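Local coordinates for Swi5-dependent recombination DNA repair protein 1 (Schizosaccharomyces pombe, PDB 3VIQ) that takes part in DNA recombination repair and meiotic chromosome segregation, working with its partner Swi5 to activate Rad51-mediated strand exchange, at residues 10-13 / 14-17; 35-38 / 39-43. All blocks are in the same frame, centred on the assembly; numbering follows the deposited sequence.

Contact 1 of 2, residues 10-13 / 14-17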
# COMPACT_ATOMS: atom_id res chain seq x y z
N LEU A 10 25.87 -4.99 25.58
CA LEU A 10 25.43 -4.73 24.22
C LEU A 10 24.36 -5.75 23.80
O LEU A 10 23.38 -5.39 23.20
CB LEU A 10 26.60 -4.77 23.27
CG LEU A 10 26.43 -3.85 22.08
CD1 LEU A 10 26.47 -2.36 22.57
CD2 LEU A 10 27.58 -4.12 21.04
N LYS A 11 24.52 -7.01 24.17
CA LYS A 11 23.53 -8.02 23.83
C LYS A 11 22.20 -7.73 24.55
O LYS A 11 21.15 -7.77 23.97
CB LYS A 11 24.09 -9.40 24.17
CG LYS A 11 23.20 -10.56 23.75
CD LYS A 11 24.03 -11.87 23.55
CE LYS A 11 24.60 -12.45 24.86
NZ LYS A 11 23.71 -13.49 25.49
N LEU A 12 22.26 -7.36 25.81
CA LEU A 12 21.02 -7.07 26.55
C LEU A 12 20.33 -5.84 25.99
O LEU A 12 19.11 -5.82 25.86
CB LEU A 12 21.30 -6.92 28.03
CG LEU A 12 21.63 -8.20 28.78
CD1 LEU A 12 22.34 -7.85 30.08
CD2 LEU A 12 20.36 -9.05 29.07
N GLU A 13 21.10 -4.82 25.63
CA GLU A 13 20.54 -3.64 25.00
C GLU A 13 19.78 -3.94 23.67
O GLU A 13 18.72 -3.35 23.43
CB GLU A 13 21.62 -2.58 24.75
CG GLU A 13 21.96 -1.79 26.01
CD GLU A 13 23.23 -0.98 25.90
OE1 GLU A 13 23.88 -0.99 24.82
OE2 GLU A 13 23.59 -0.35 26.91
N LYS A 14 20.34 -4.82 22.85
CA LYS A 14 19.66 -5.26 21.62
C LYS A 14 18.35 -6.00 21.98
O LYS A 14 17.31 -5.77 21.37
CB LYS A 14 20.54 -6.15 20.70
CG LYS A 14 21.97 -5.61 20.35
CD LYS A 14 22.49 -6.01 18.90
CE LYS A 14 23.99 -5.70 18.64
NZ LYS A 14 24.33 -4.25 18.34
N GLU A 15 18.41 -6.90 22.97
CA GLU A 15 17.23 -7.70 23.32
C GLU A 15 16.11 -6.80 23.84
O GLU A 15 14.94 -7.00 23.47
CB GLU A 15 17.58 -8.84 24.29
CG GLU A 15 18.43 -9.96 23.62
CD GLU A 15 19.23 -10.84 24.58
OE1 GLU A 15 19.03 -10.82 25.83
OE2 GLU A 15 20.06 -11.60 24.06
N VAL A 16 16.47 -5.78 24.63
CA VAL A 16 15.53 -4.80 25.15
C VAL A 16 14.82 -4.01 24.02
O VAL A 16 13.59 -3.87 24.05
CB VAL A 16 16.20 -3.82 26.13
CG1 VAL A 16 15.30 -2.62 26.35
CG2 VAL A 16 16.52 -4.52 27.46
N ARG A 17 15.59 -3.51 23.05
CA ARG A 17 15.01 -2.83 21.88
C ARG A 17 14.07 -3.75 21.10
O ARG A 17 12.97 -3.35 20.73
CB ARG A 17 16.09 -2.33 20.92
CG ARG A 17 16.96 -1.17 21.44
CD ARG A 17 17.89 -0.62 20.31
NE ARG A 17 18.79 -1.64 19.76
CZ ARG A 17 20.06 -1.88 20.13
NH1 ARG A 17 20.68 -1.16 21.07
NH2 ARG A 17 20.75 -2.84 19.53
O HOH W 1 23.19 -1.15 21.94
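Water 1 gives the shortest polar bond here: it accepts from Arg17 NH1 at 2.7 Å and donates to Glu13 OE1 at 3.0 Å. It lies in the guanidinium plane, at the edge. The two charged groups do not touch; their closest charged atoms, Glu13 OE1 and Arg17 NH1, are 4.9 Å apart. The Arg17 chain bends at chi3 (-59°), which folds the guanidinium back so that Glu13 O and Lys14 CA lie against one face, near its rim. Round the helix from this pair, Lys11 and Glu15 run side by side in the same direction. Glu15 OE2 rests 3.3 Å from Lys11 CG, but Lys11 NZ stays 4.4 Å from Glu15 OE2, too far for a salt bridge. The other oxygen, Glu15 OE1, lies 3.9 Å from Leu12 CD2 and forms a salt bridge with Lys17 of the Swi5 chain. An alanine in place of Glu15 would probably leave that Swi5 lysine without its charge mate and Lys11 CG without its neighbour. Beneath the side chains, Val16 N bonds to Leu12 O at 2.9 Å, as in any alpha helix. Leu12 and Val16, four apart and packed on Swi5 with charged residues beside them, are consistent with the predicted coiled coil.

Contact 2 of 2, residues 35-38 / 39-43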
# COMPACT_ATOMS: atom_id res chain seq x y z
N LYS A 35 -11.13 -2.70 16.71
CA LYS A 35 -11.79 -2.11 15.55
C LYS A 35 -12.43 -3.14 14.65
O LYS A 35 -13.52 -2.90 14.19
CB LYS A 35 -10.83 -1.29 14.72
CG LYS A 35 -10.26 -0.11 15.44
CD LYS A 35 -9.67 0.87 14.42
CE LYS A 35 -8.55 1.73 14.99
NZ LYS A 35 -7.67 2.16 13.85
N ASN A 36 -11.77 -4.27 14.41
CA ASN A 36 -12.38 -5.37 13.68
C ASN A 36 -12.97 -4.89 12.34
O ASN A 36 -14.16 -5.03 12.08
CB ASN A 36 -13.45 -5.97 14.56
CG ASN A 36 -14.03 -7.22 14.00
OD1 ASN A 36 -13.34 -8.03 13.37
ND2 ASN A 36 -15.33 -7.41 14.23
N GLU A 37 -12.13 -4.29 11.50
CA GLU A 37 -12.58 -3.75 10.22
C GLU A 37 -11.99 -4.42 8.96
O GLU A 37 -12.19 -3.95 7.85
CB GLU A 37 -12.34 -2.24 10.19
CG GLU A 37 -10.87 -1.84 10.12
CD GLU A 37 -10.64 -0.33 10.26
OE1 GLU A 37 -9.57 0.17 9.83
OE2 GLU A 37 -11.54 0.33 10.81
N ASP A 38 -11.28 -5.52 9.10
CA ASP A 38 -10.64 -6.12 7.93
C ASP A 38 -11.69 -6.59 6.92
O ASP A 38 -11.48 -6.47 5.72
CB ASP A 38 -9.75 -7.29 8.32
CG ASP A 38 -8.46 -6.86 9.01
OD1 ASP A 38 -8.26 -5.65 9.35
OD2 ASP A 38 -7.64 -7.79 9.21
N LYS A 39 -12.82 -7.12 7.41
CA LYS A 39 -13.87 -7.55 6.52
C LYS A 39 -14.50 -6.35 5.81
O LYS A 39 -14.71 -6.42 4.59
CB LYS A 39 -14.92 -8.46 7.20
CG LYS A 39 -15.77 -9.21 6.17
CD LYS A 39 -16.66 -10.31 6.77
CE LYS A 39 -17.70 -10.83 5.77
NZ LYS A 39 -18.82 -9.86 5.53
N ASP A 40 -14.78 -5.27 6.56
CA ASP A 40 -15.26 -4.03 5.97
C ASP A 40 -14.33 -3.61 4.85
O ASP A 40 -14.77 -3.22 3.77
CB ASP A 40 -15.35 -2.87 6.98
CG ASP A 40 -16.64 -2.89 7.82
OD1 ASP A 40 -17.46 -3.84 7.74
OD2 ASP A 40 -16.83 -1.91 8.61
N LEU A 41 -13.02 -3.65 5.11
CA LEU A 41 -12.03 -3.14 4.19
C LEU A 41 -11.99 -3.98 2.91
O LEU A 41 -12.00 -3.43 1.83
CB LEU A 41 -10.66 -3.05 4.86
CG LEU A 41 -10.48 -1.91 5.90
CD1 LEU A 41 -9.13 -2.06 6.61
CD2 LEU A 41 -10.64 -0.56 5.33
N GLN A 42 -12.01 -5.31 3.03
CA GLN A 42 -12.08 -6.19 1.86
C GLN A 42 -13.33 -6.00 0.99
O GLN A 42 -13.21 -6.01 -0.26
CB GLN A 42 -11.97 -7.66 2.28
CG GLN A 42 -10.53 -8.01 2.71
CD GLN A 42 -10.43 -9.27 3.55
OE1 GLN A 42 -11.41 -9.71 4.17
NE2 GLN A 42 -9.22 -9.86 3.58
N THR A 43 -14.49 -5.87 1.64
CA THR A 43 -15.75 -5.58 1.00
C THR A 43 -15.65 -4.25 0.27
O THR A 43 -15.97 -4.15 -0.92
CB THR A 43 -16.90 -5.46 2.03
OG1 THR A 43 -17.17 -6.73 2.57
CG2 THR A 43 -18.19 -4.95 1.38
O HOH W 2 -15.08 -5.90 9.38
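Two backbone hydrogen bonds open the helix that starts here. Leu41 N donates to Glu37 O at 2.9 Å, and Gln42 N donates to Asp38 O at 3.0 Å. Glu37 holds the N-cap position. A water bridge adds to the backbone pairing: water 2 donates to Asn36 O and accepts from Asp40 N at 2.9 Å. It thus ties the first-turn N-H of Asp40 to the residue that leaves the preceding helix with positive phi (52°). Apolar contact comes from Leu41. Its CD1 meets Glu37 CG at 3.9 Å, with the two side chains slanting across each other. Glu37 CG lies between its own backbone N and carbonyl carbon (chi1 70°), and the extended chain beyond sets Glu37 OE1 beside Leu41 CD1, where it also takes a hydrogen bond from His43 of the Swi5 chain. Two side chains lie against carbonyl oxygens. Leu41 CG is 3.3 Å from Glu37 O. The extended Gln42 side chain runs alongside the other carbonyl, its CG 3.5 Å from Asp38 O. On the Swi5 side, Leu41 packs on Tyr50 and Gln42 on Leu46. The contact sits at the bend after helix 3-35, where helix 38-68 begins and the chain takes a new direction.

Both contacts are local, and they come in series along the chain. Contact 1 lies within helix 3-35. Contact 2 starts at the end of that helix and covers the short break and the start of helix 38-68. Their centres are 37 Å apart, and their nearest atoms are about 22 Å apart, so they do not touch. Both lie in the predicted coiled-coil region of this C-terminal domain, and both have residues against the Swi5 chain. The break at contact 2 divides the long helical arm in two. Swi5 is therefore met on each side of the bend, consistent with an extended interface between the two proteins.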